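Local coordinates for protein polymerase X (Deinococcus radiodurans, PDB 2W9M) that probably extends DNA chains by magnesium-dependent addition of deoxyribonucleotides as a family X polymerase, and also binds zinc, at residues S181-G186 / E241-L246; D247-G252 / L270-L275; R190-V195 / Y303-H308; L163-A168 / E229-E234. All blocks are in the same frame, centred on the assembly; numbering follows the deposited sequence.

Contact 4 is fully buried and purely apolar, whereas contacts 1, 2 and 3 are partly buried, contacts 1 and 2 lying farther out, with their centres about 28 and 31 Å from the chain centre. Contacts 1, 3 and 4 all reach the mixed sheet of strands 183-184, 194-203 and 231-238: contact 1 with a charged hydrogen bond to a backbone carbonyl, contact 3 with a salt bridge to the loop at 303-308, contact 4 with small aliphatic groups. Contacts 1 and 2 share helix 243-249, which turns an arginine toward strand 183-184 and leucines toward the hairpin at 270-275. Arg-250 of contact 2 pairs with Glu-234 of contact 4, and Ser-251 binds Arg-304 of contact 3.

Contact 1: residues S181-G186 / E241-L246; sequences SPAPAG and EARGAL
With its CG anti to the backbone N (chi1 166°) and further bends at its second and third torsions, Arg-243 leaves the first turn of helix 243-249 and carries its guanidinium across to the carbonyl of Ser-181. There NH2 donates a hydrogen bond to Ser-181 O, 2.5 Å away in the model, with an N-H...O angle of 156°. The oxygen lies at the edge of the guanidinium and close to its plane. Seen from the other partner the fit is less regular, because NH2 stands above the carbonyl plane, 45° out of it, and so is not on a lone pair. The other terminal nitrogen is turned to Ala-183, with NH1 3.9 Å from Ala-183 CB, and Ser-181 CB comes equally near on the other branch, 3.9 Å from NH2. The backbones themselves stay well apart: the nearest CA atoms, those of Ser-181 and Arg-243, are 10.1 Å from each other. The arginine thus ties the start of the helix to the mixed sheet, consistent with the palm of a family X polymerase, and on its way touches Thr-201 and Thr-203 of strand 194-203, to which Ala-183 is hydrogen-bonded. A leucine in its place would probably leave Ser-181 O without this donor, and the polar link between helix and segment would go with it. Asp-247 OD2, one turn on in the helix, makes a long, weak ion pair with NH1; the guanidinium is probably stabilised here chiefly by the carbonyl dipole, with Asp-247 contributing weakly at longer range.

Contact 2: residues D247-G252 / L270-L275; sequences DLLRSG and LTAGGL
Leu-249, next after a Leu-248 whose CD1 stays 4.6 Å from Leu-270 CD1, makes the closest approach from the last turn of helix 243-249. Its CG is anti to the carbonyl carbon (chi1 -72°), which directs CD1 over the face of the peptide between Thr-271 and Ala-272. CD1 lies 3.2 Å from Ala-272 N and 3.3 Å from Thr-271 C, a tight fit of methyl against flat backbone, while Ala-272 CB is farther, 4.4 Å from that same CD1. The peptide it covers opens a type I turn from Thr-271 to Gly-274, whose ends bond to each other twice: Thr-271 N to Gly-274 O at 3.0 Å and Gly-274 N to Thr-271 O at 2.7 Å. A two-residue beta hairpin, in the region that matches the polymerase beta thumb, is thus covered at its tip by a leucine. Arg-250 then leaves the helix and forms a salt bridge with Glu-234, and Ser-251 bonds through OG to Arg-304. The Ser-251 to Gly-252 peptide is cis, consistent with the cis bond known at the corresponding place in relatives such as polymerase beta. Helix 253-264 packs behind both segments, with Phe-255 on Leu-248, Val-259 and Ala-263 on Leu-270, and Gln-260 both touching Leu-249 and donating to Leu-270 O; helix 287-293 flanks Leu-248 through Val-290 and Phe-291.

Contact 3: residues R190-V195 / Y303-H308; sequences RGLETV and YREPEH
Arg-190 and Glu-305 meet in a salt bridge, the carboxylate sitting beside the NE and NH2 side of the guanidinium and displaced from its plane. NE is 2.7 Å from Glu-305 OE2, yet the bond is strongly bent (123°) and therefore weak; NH2 adds a second weak one to Glu-305 OE1 at 3.4 Å. The planes of the two groups are nearly parallel, 15° apart, but offset. OE2 also lies against the aliphatic part of the arginine, 3.2 Å from Arg-190 CD, because CG of Arg-190 takes the position between the backbone N and the carbonyl carbon (chi1 58°), folding the chain back beside the carboxylate. Leu-192 closes one flank, its CD1 3.7 Å from Glu-305 OE1. An alanine here in place of Arg-190 would probably leave the carboxylate of Glu-305 without its charged mate and Asp-187 without its salt bridge.

The next shell sets both groups. NH1 of Arg-190 pairs with Asp-187 OD1, and Gly-191 after it ends helix 186-190 in a Schellman motif. On the other side, His-308 N bonds to Glu-305 O at 3.0 Å, the start of a short 3-10 turn, and Glu-305 N gives a weak bond to His-308 ND1. The His-308 ring lies nearly parallel to that of Trp-499, where the two meet. The salt bridge thus joins the end of helix 186-190 to the loop between helix 287-293 and strand 329-333, probably where the polymerase part meets the C-terminal PHP-type part, whose helices 499-505 and 526-535 pack Trp-499 and Lys-535 against Glu-305.

Contact 4: residues L163-A168 / E229-E234; sequences LRAGLA and EGVPVE
Helix 163-176 runs past the first residue of strand 231-238 with the CA atoms of Gly-166 and Val-231 6.9 Å apart, a helix laid on one face of the mixed sheet. This alpha/beta layering is consistent with the palm of family X polymerases, which has a nucleotidyltransferase fold. The contact is small, buried and wholly apolar. Val-231 points its side chain toward the helix and straddles two neighbouring residues with its branches. CG1, anti to the backbone N (chi1 -177°), is directed to the main chain of Gly-166, while CG2 is turned to the methyl of Ala-165. Since these two helix positions carry a hydrogen and a methyl, the valine can sit close to the helix backbone. The helix is regular here, with Leu-167 N bonded to Leu-163 O at 3.0 Å and Ala-168 N to Arg-164 O at 2.9 Å.

Val-169 and Leu-173, farther along the same helix, continue the layer over Val-231 and Val-233. The strand itself is held in the sheet by backbone bonds of Pro-232 and Glu-234 to Ala-198 in the parallel neighbour 194-203, and of Val-233 to Gly-226 in the antiparallel one. Elsewhere on the helix, Ala-165 and Ala-168 touch Glu-122 of helix 121-130, and Leu-163 packs on Tyr-528 and Gln-532 of helix 526-535, so that the helix lies between the sheet and other helices. The two branches reach their marks at equal distance: CG2 of Val-231 is 4.5 Å from Ala-165 CB, and CG1 of Val-231 is 4.5 Å from Gly-166 CA.

Contact 1: residues S181-G186 / E241-L246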
# COMPACT_ATOMS: atom_id res chain seq x y z
N SER A 181 4.86 -23.00 -18.74
CA SER A 181 5.42 -21.65 -18.91
C SER A 181 4.49 -20.53 -18.47
O SER A 181 4.16 -19.66 -19.27
CB SER A 181 5.85 -21.43 -20.36
OG SER A 181 6.96 -22.26 -20.69
N PRO A 182 4.09 -20.53 -17.19
CA PRO A 182 3.11 -19.58 -16.66
C PRO A 182 3.60 -18.14 -16.77
O PRO A 182 4.80 -17.91 -16.80
CB PRO A 182 3.01 -19.96 -15.18
CG PRO A 182 3.72 -21.28 -15.04
CD PRO A 182 4.73 -21.32 -16.12
N ALA A 183 2.66 -17.19 -16.83
CA ALA A 183 3.00 -15.77 -16.86
C ALA A 183 1.80 -14.94 -16.42
O ALA A 183 0.68 -15.16 -16.90
CB ALA A 183 3.43 -15.36 -18.26
N PRO A 184 2.01 -14.00 -15.49
CA PRO A 184 0.92 -13.12 -15.06
C PRO A 184 0.27 -12.44 -16.26
O PRO A 184 0.96 -12.13 -17.23
CB PRO A 184 1.64 -12.09 -14.18
CG PRO A 184 2.84 -12.80 -13.67
CD PRO A 184 3.27 -13.72 -14.78
N ALA A 185 -1.03 -12.22 -16.20
CA ALA A 185 -1.73 -11.57 -17.29
C ALA A 185 -2.68 -10.52 -16.76
O ALA A 185 -2.81 -10.34 -15.54
CB ALA A 185 -2.47 -12.59 -18.13
N GLY A 186 -3.35 -9.82 -17.67
CA GLY A 186 -4.36 -8.85 -17.31
C GLY A 186 -3.93 -7.86 -16.24
O GLY A 186 -2.86 -7.27 -16.32
N GLU A 241 2.50 -21.81 -30.58
CA GLU A 241 2.59 -20.91 -31.73
C GLU A 241 1.62 -19.73 -31.65
O GLU A 241 1.73 -18.78 -32.43
CB GLU A 241 2.34 -21.68 -33.03
CG GLU A 241 3.35 -22.77 -33.30
CD GLU A 241 4.78 -22.27 -33.25
OE1 GLU A 241 5.09 -21.25 -33.92
OE2 GLU A 241 5.60 -22.89 -32.54
N ALA A 242 0.68 -19.80 -30.71
CA ALA A 242 -0.31 -18.74 -30.56
C ALA A 242 -0.08 -17.94 -29.28
O ALA A 242 -0.67 -16.88 -29.10
CB ALA A 242 -1.71 -19.32 -30.57
N ARG A 243 0.79 -18.45 -28.41
CA ARG A 243 1.03 -17.83 -27.11
C ARG A 243 1.22 -16.32 -27.20
O ARG A 243 0.63 -15.58 -26.42
CB ARG A 243 2.22 -18.48 -26.40
CG ARG A 243 2.72 -17.68 -25.20
CD ARG A 243 1.66 -17.56 -24.11
NE ARG A 243 1.79 -18.64 -23.14
CZ ARG A 243 2.41 -18.53 -21.98
NH1 ARG A 243 2.95 -17.37 -21.60
NH2 ARG A 243 2.50 -19.58 -21.18
N GLY A 244 2.03 -15.87 -28.15
CA GLY A 244 2.29 -14.45 -28.31
C GLY A 244 1.04 -13.62 -28.47
O GLY A 244 0.95 -12.52 -27.93
N ALA A 245 0.06 -14.15 -29.21
CA ALA A 245 -1.20 -13.44 -29.47
C ALA A 245 -2.10 -13.49 -28.24
O ALA A 245 -2.76 -12.51 -27.91
CB ALA A 245 -1.91 -14.03 -30.67
N LEU A 246 -2.12 -14.64 -27.59
CA LEU A 246 -2.86 -14.81 -26.35
C LEU A 246 -2.38 -13.80 -25.31
O LEU A 246 -3.18 -13.21 -24.59
CB LEU A 246 -2.68 -16.23 -25.81
CG LEU A 246 -3.43 -16.58 -24.53
CD1 LEU A 246 -4.92 -16.74 -24.81
CD2 LEU A 246 -2.87 -17.85 -23.91

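Contact 2: residues D247-G252 / L270-L275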
# COMPACT_ATOMS: atom_id res chain seq x y z
N ASP A 247 -1.07 -13.59 -25.25
CA ASP A 247 -0.48 -12.68 -24.28
C ASP A 247 -0.89 -11.23 -24.54
O ASP A 247 -1.13 -10.47 -23.60
CB ASP A 247 1.04 -12.81 -24.26
CG ASP A 247 1.50 -14.13 -23.64
OD1 ASP A 247 0.62 -14.91 -23.21
OD2 ASP A 247 2.72 -14.38 -23.59
N LEU A 248 -0.98 -10.85 -25.81
CA LEU A 248 -1.42 -9.51 -26.16
C LEU A 248 -2.89 -9.31 -25.79
O LEU A 248 -3.25 -8.32 -25.16
CB LEU A 248 -1.22 -9.23 -27.64
CG LEU A 248 0.20 -8.87 -28.09
CD1 LEU A 248 0.20 -8.53 -29.57
CD2 LEU A 248 0.73 -7.70 -27.29
N LEU A 249 -3.73 -10.26 -26.19
CA LEU A 249 -5.17 -10.15 -25.95
C LEU A 249 -5.54 -10.16 -24.47
O LEU A 249 -6.51 -9.52 -24.07
CB LEU A 249 -5.93 -11.24 -26.71
CG LEU A 249 -5.99 -11.05 -28.23
CD1 LEU A 249 -6.42 -12.32 -28.91
CD2 LEU A 249 -6.91 -9.90 -28.60
N ARG A 250 -4.77 -10.88 -23.66
CA ARG A 250 -5.05 -10.96 -22.23
C ARG A 250 -4.24 -9.93 -21.43
O ARG A 250 -3.77 -10.22 -20.33
CB ARG A 250 -4.75 -12.37 -21.69
CG ARG A 250 -5.38 -13.52 -22.47
CD ARG A 250 -6.89 -13.60 -22.27
NE ARG A 250 -7.26 -13.68 -20.87
CZ ARG A 250 -8.47 -14.01 -20.42
NH1 ARG A 250 -9.43 -14.31 -21.27
NH2 ARG A 250 -8.71 -14.04 -19.12
N SER A 251 -4.09 -8.72 -21.97
CA SER A 251 -3.30 -7.67 -21.33
C SER A 251 -4.03 -6.78 -20.30
O SER A 251 -3.46 -6.50 -19.25
CB SER A 251 -2.60 -6.80 -22.37
OG SER A 251 -1.38 -7.39 -22.77
N GLY A 252 -5.25 -6.33 -20.60
CA GLY A 252 -5.95 -6.65 -21.82
C GLY A 252 -7.02 -5.65 -22.24
O GLY A 252 -6.73 -4.68 -22.94
N LEU A 270 -6.70 -10.88 -35.51
CA LEU A 270 -6.01 -11.27 -34.28
C LEU A 270 -6.97 -11.97 -33.33
O LEU A 270 -8.00 -11.42 -32.96
CB LEU A 270 -5.37 -10.06 -33.60
CG LEU A 270 -3.97 -10.26 -33.01
CD1 LEU A 270 -3.69 -9.27 -31.89
CD2 LEU A 270 -3.77 -11.68 -32.52
N THR A 271 -6.62 -13.18 -32.93
CA THR A 271 -7.46 -13.99 -32.06
C THR A 271 -6.58 -14.77 -31.08
O THR A 271 -5.39 -14.94 -31.32
CB THR A 271 -8.34 -14.95 -32.89
OG1 THR A 271 -9.39 -14.21 -33.52
CG2 THR A 271 -8.96 -16.04 -32.01
N ALA A 272 -7.17 -15.24 -29.99
CA ALA A 272 -6.45 -16.08 -29.03
C ALA A 272 -5.91 -17.32 -29.72
O ALA A 272 -4.97 -17.95 -29.25
CB ALA A 272 -7.37 -16.47 -27.88
N GLY A 273 -6.52 -17.66 -30.86
CA GLY A 273 -6.09 -18.79 -31.65
C GLY A 273 -4.89 -18.47 -32.52
O GLY A 273 -4.27 -19.37 -33.10
N GLY A 274 -4.55 -17.19 -32.61
CA GLY A 274 -3.36 -16.78 -33.33
C GLY A 274 -3.58 -15.61 -34.27
O GLY A 274 -4.66 -15.03 -34.32
N LEU A 275 -2.53 -15.26 -35.01
CA LEU A 275 -2.59 -14.19 -35.98
C LEU A 275 -2.77 -14.78 -37.38
O LEU A 275 -2.03 -15.69 -37.77
CB LEU A 275 -1.31 -13.35 -35.92
CG LEU A 275 -1.25 -12.08 -36.78
CD1 LEU A 275 -2.33 -11.10 -36.35
CD2 LEU A 275 0.12 -11.45 -36.67

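Contact 3: residues R190-V195 / Y303-H308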
# COMPACT_ATOMS: atom_id res chain seq x y z
N ARG A 190 0.04 -5.79 -15.24
CA ARG A 190 0.35 -4.38 -15.50
C ARG A 190 0.19 -3.48 -14.28
O ARG A 190 0.33 -2.26 -14.37
CB ARG A 190 -0.42 -3.86 -16.71
CG ARG A 190 -1.93 -3.96 -16.59
CD ARG A 190 -2.58 -3.69 -17.94
NE ARG A 190 -3.78 -2.88 -17.79
CZ ARG A 190 -4.97 -3.37 -17.45
NH1 ARG A 190 -5.11 -4.66 -17.23
NH2 ARG A 190 -6.01 -2.55 -17.32
N GLY A 191 -0.11 -4.09 -13.13
CA GLY A 191 -0.03 -3.40 -11.86
C GLY A 191 -1.22 -2.56 -11.46
O GLY A 191 -1.08 -1.61 -10.69
N LEU A 192 -2.39 -2.90 -11.98
CA LEU A 192 -3.60 -2.18 -11.61
C LEU A 192 -3.71 -2.15 -10.09
O LEU A 192 -3.69 -3.19 -9.44
CB LEU A 192 -4.82 -2.85 -12.24
CG LEU A 192 -5.86 -1.91 -12.82
CD1 LEU A 192 -5.25 -1.13 -13.96
CD2 LEU A 192 -7.09 -2.67 -13.28
N GLU A 193 -3.82 -0.95 -9.51
CA GLU A 193 -3.92 -0.80 -8.06
C GLU A 193 -5.01 -1.70 -7.47
O GLU A 193 -4.89 -2.18 -6.34
CB GLU A 193 -4.16 0.66 -7.67
CG GLU A 193 -5.30 1.34 -8.41
CD GLU A 193 -4.89 1.90 -9.76
OE1 GLU A 193 -3.67 2.10 -9.98
OE2 GLU A 193 -5.78 2.16 -10.60
N THR A 194 -6.05 -1.93 -8.25
CA THR A 194 -7.11 -2.85 -7.88
C THR A 194 -7.30 -3.86 -9.02
O THR A 194 -7.08 -3.52 -10.19
CB THR A 194 -8.41 -2.11 -7.58
OG1 THR A 194 -8.44 -1.73 -6.20
CG2 THR A 194 -9.60 -2.98 -7.87
N VAL A 195 -7.68 -5.09 -8.69
CA VAL A 195 -7.62 -6.20 -9.64
C VAL A 195 -8.89 -7.06 -9.67
O VAL A 195 -9.39 -7.48 -8.63
CB VAL A 195 -6.41 -7.09 -9.33
CG1 VAL A 195 -6.72 -8.53 -9.62
CG2 VAL A 195 -5.20 -6.62 -10.11
N TYR A 303 2.89 0.34 -20.29
CA TYR A 303 2.28 1.49 -20.98
C TYR A 303 0.99 1.16 -21.72
O TYR A 303 0.61 1.88 -22.65
CB TYR A 303 3.28 2.10 -21.96
CG TYR A 303 4.56 2.59 -21.34
CD1 TYR A 303 5.77 2.52 -22.03
CD2 TYR A 303 4.58 3.11 -20.05
CE1 TYR A 303 6.95 2.97 -21.46
CE2 TYR A 303 5.75 3.57 -19.47
CZ TYR A 303 6.93 3.49 -20.18
OH TYR A 303 8.09 3.94 -19.60
N ARG A 304 0.30 0.10 -21.31
CA ARG A 304 -0.90 -0.34 -22.02
C ARG A 304 -2.21 0.08 -21.36
O ARG A 304 -3.22 -0.60 -21.51
CB ARG A 304 -0.88 -1.85 -22.24
CG ARG A 304 0.31 -2.32 -23.06
CD ARG A 304 0.31 -3.83 -23.24
NE ARG A 304 1.56 -4.28 -23.84
CZ ARG A 304 1.86 -5.55 -24.10
NH1 ARG A 304 0.99 -6.51 -23.80
NH2 ARG A 304 3.03 -5.86 -24.65
N GLU A 305 -2.18 1.20 -20.64
CA GLU A 305 -3.39 1.77 -20.07
C GLU A 305 -3.94 2.84 -21.01
O GLU A 305 -3.21 3.37 -21.85
CB GLU A 305 -3.10 2.42 -18.71
CG GLU A 305 -2.31 1.55 -17.76
CD GLU A 305 -3.10 0.35 -17.26
OE1 GLU A 305 -4.34 0.43 -17.19
OE2 GLU A 305 -2.46 -0.67 -16.92
N PRO A 306 -5.23 3.16 -20.89
CA PRO A 306 -5.81 4.22 -21.72
C PRO A 306 -5.03 5.54 -21.63
O PRO A 306 -4.78 6.17 -22.66
CB PRO A 306 -7.22 4.40 -21.14
CG PRO A 306 -7.54 3.07 -20.53
CD PRO A 306 -6.24 2.53 -20.01
N GLU A 307 -4.63 5.93 -20.43
CA GLU A 307 -3.95 7.21 -20.21
C GLU A 307 -2.63 7.30 -20.97
O GLU A 307 -2.05 8.38 -21.10
CB GLU A 307 -3.71 7.46 -18.71
CG GLU A 307 -4.98 7.55 -17.86
CD GLU A 307 -5.65 6.20 -17.64
OE1 GLU A 307 -4.97 5.16 -17.77
OE2 GLU A 307 -6.86 6.18 -17.33
N HIS A 308 -2.16 6.16 -21.47
CA HIS A 308 -0.89 6.09 -22.19
C HIS A 308 -1.04 6.22 -23.71
O HIS A 308 -0.06 6.44 -24.42
CB HIS A 308 -0.18 4.76 -21.89
CG HIS A 308 0.34 4.64 -20.49
ND1 HIS A 308 -0.25 3.83 -19.55
CD2 HIS A 308 1.40 5.21 -19.89
CE1 HIS A 308 0.42 3.91 -18.42
NE2 HIS A 308 1.43 4.74 -18.60

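Contact 4: residues L163-A168 / E229-E234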
# COMPACT_ATOMS: atom_id res chain seq x y z
N LEU A 163 -4.06 -5.44 -5.36
CA LEU A 163 -2.98 -5.91 -6.22
C LEU A 163 -2.16 -6.98 -5.50
O LEU A 163 -1.64 -7.89 -6.14
CB LEU A 163 -2.07 -4.75 -6.62
CG LEU A 163 -0.85 -5.11 -7.46
CD1 LEU A 163 -1.27 -5.84 -8.74
CD2 LEU A 163 -0.04 -3.86 -7.80
N ARG A 164 -2.04 -6.86 -4.18
CA ARG A 164 -1.26 -7.80 -3.39
C ARG A 164 -1.84 -9.21 -3.44
O ARG A 164 -1.13 -10.16 -3.75
CB ARG A 164 -1.15 -7.32 -1.94
CG ARG A 164 -0.32 -8.24 -1.06
CD ARG A 164 -0.44 -7.91 0.42
NE ARG A 164 0.22 -6.65 0.77
CZ ARG A 164 -0.42 -5.56 1.18
NH1 ARG A 164 -1.75 -5.57 1.29
NH2 ARG A 164 0.25 -4.46 1.48
N ALA A 165 -3.12 -9.34 -3.13
CA ALA A 165 -3.80 -10.64 -3.14
C ALA A 165 -3.80 -11.27 -4.53
O ALA A 165 -3.49 -12.45 -4.69
CB ALA A 165 -5.22 -10.52 -2.61
N GLY A 166 -4.17 -10.49 -5.54
CA GLY A 166 -4.21 -10.98 -6.91
C GLY A 166 -2.85 -11.46 -7.40
O GLY A 166 -2.73 -12.50 -8.05
N LEU A 167 -1.81 -10.70 -7.08
CA LEU A 167 -0.46 -11.03 -7.53
C LEU A 167 0.09 -12.24 -6.78
O LEU A 167 0.71 -13.11 -7.38
CB LEU A 167 0.47 -9.82 -7.35
CG LEU A 167 1.79 -9.79 -8.10
CD1 LEU A 167 1.62 -10.29 -9.52
CD2 LEU A 167 2.36 -8.37 -8.11
N ALA A 168 -0.15 -12.29 -5.47
CA ALA A 168 0.27 -13.43 -4.66
C ALA A 168 -0.37 -14.73 -5.14
O ALA A 168 0.31 -15.74 -5.29
CB ALA A 168 -0.07 -13.19 -3.19
N GLU A 229 -9.35 -19.59 -2.66
CA GLU A 229 -9.42 -18.96 -1.35
C GLU A 229 -10.00 -17.55 -1.41
O GLU A 229 -9.44 -16.62 -0.85
CB GLU A 229 -8.05 -18.97 -0.68
CG GLU A 229 -7.55 -20.38 -0.40
CD GLU A 229 -6.14 -20.42 0.15
OE1 GLU A 229 -5.58 -19.33 0.42
OE2 GLU A 229 -5.59 -21.53 0.30
N GLY A 230 -11.13 -17.42 -2.10
CA GLY A 230 -11.85 -16.16 -2.18
C GLY A 230 -11.40 -15.27 -3.33
O GLY A 230 -12.12 -14.34 -3.71
N VAL A 231 -10.22 -15.54 -3.87
CA VAL A 231 -9.67 -14.75 -4.96
C VAL A 231 -10.03 -15.36 -6.31
O VAL A 231 -9.58 -16.47 -6.63
CB VAL A 231 -8.15 -14.65 -4.86
CG1 VAL A 231 -7.60 -13.76 -5.96
CG2 VAL A 231 -7.74 -14.12 -3.49
N PRO A 232 -10.84 -14.65 -7.11
CA PRO A 232 -11.24 -15.13 -8.44
C PRO A 232 -10.01 -15.40 -9.33
O PRO A 232 -9.05 -14.62 -9.30
CB PRO A 232 -12.05 -13.97 -9.01
CG PRO A 232 -12.53 -13.22 -7.81
CD PRO A 232 -11.44 -13.34 -6.80
N VAL A 233 -10.06 -16.48 -10.09
CA VAL A 233 -8.92 -16.90 -10.89
C VAL A 233 -9.32 -17.14 -12.34
O VAL A 233 -10.36 -17.72 -12.61
CB VAL A 233 -8.29 -18.19 -10.34
CG1 VAL A 233 -7.35 -18.81 -11.36
CG2 VAL A 233 -7.56 -17.90 -9.04
N GLU A 234 -8.47 -16.69 -13.27
CA GLU A 234 -8.67 -16.97 -14.68
C GLU A 234 -7.36 -17.40 -15.32
O GLU A 234 -6.35 -16.72 -15.20
CB GLU A 234 -9.22 -15.74 -15.42
CG GLU A 234 -10.65 -15.40 -15.07
CD GLU A 234 -11.17 -14.22 -15.86
OE1 GLU A 234 -10.92 -14.16 -17.09
OE2 GLU A 234 -11.82 -13.35 -15.25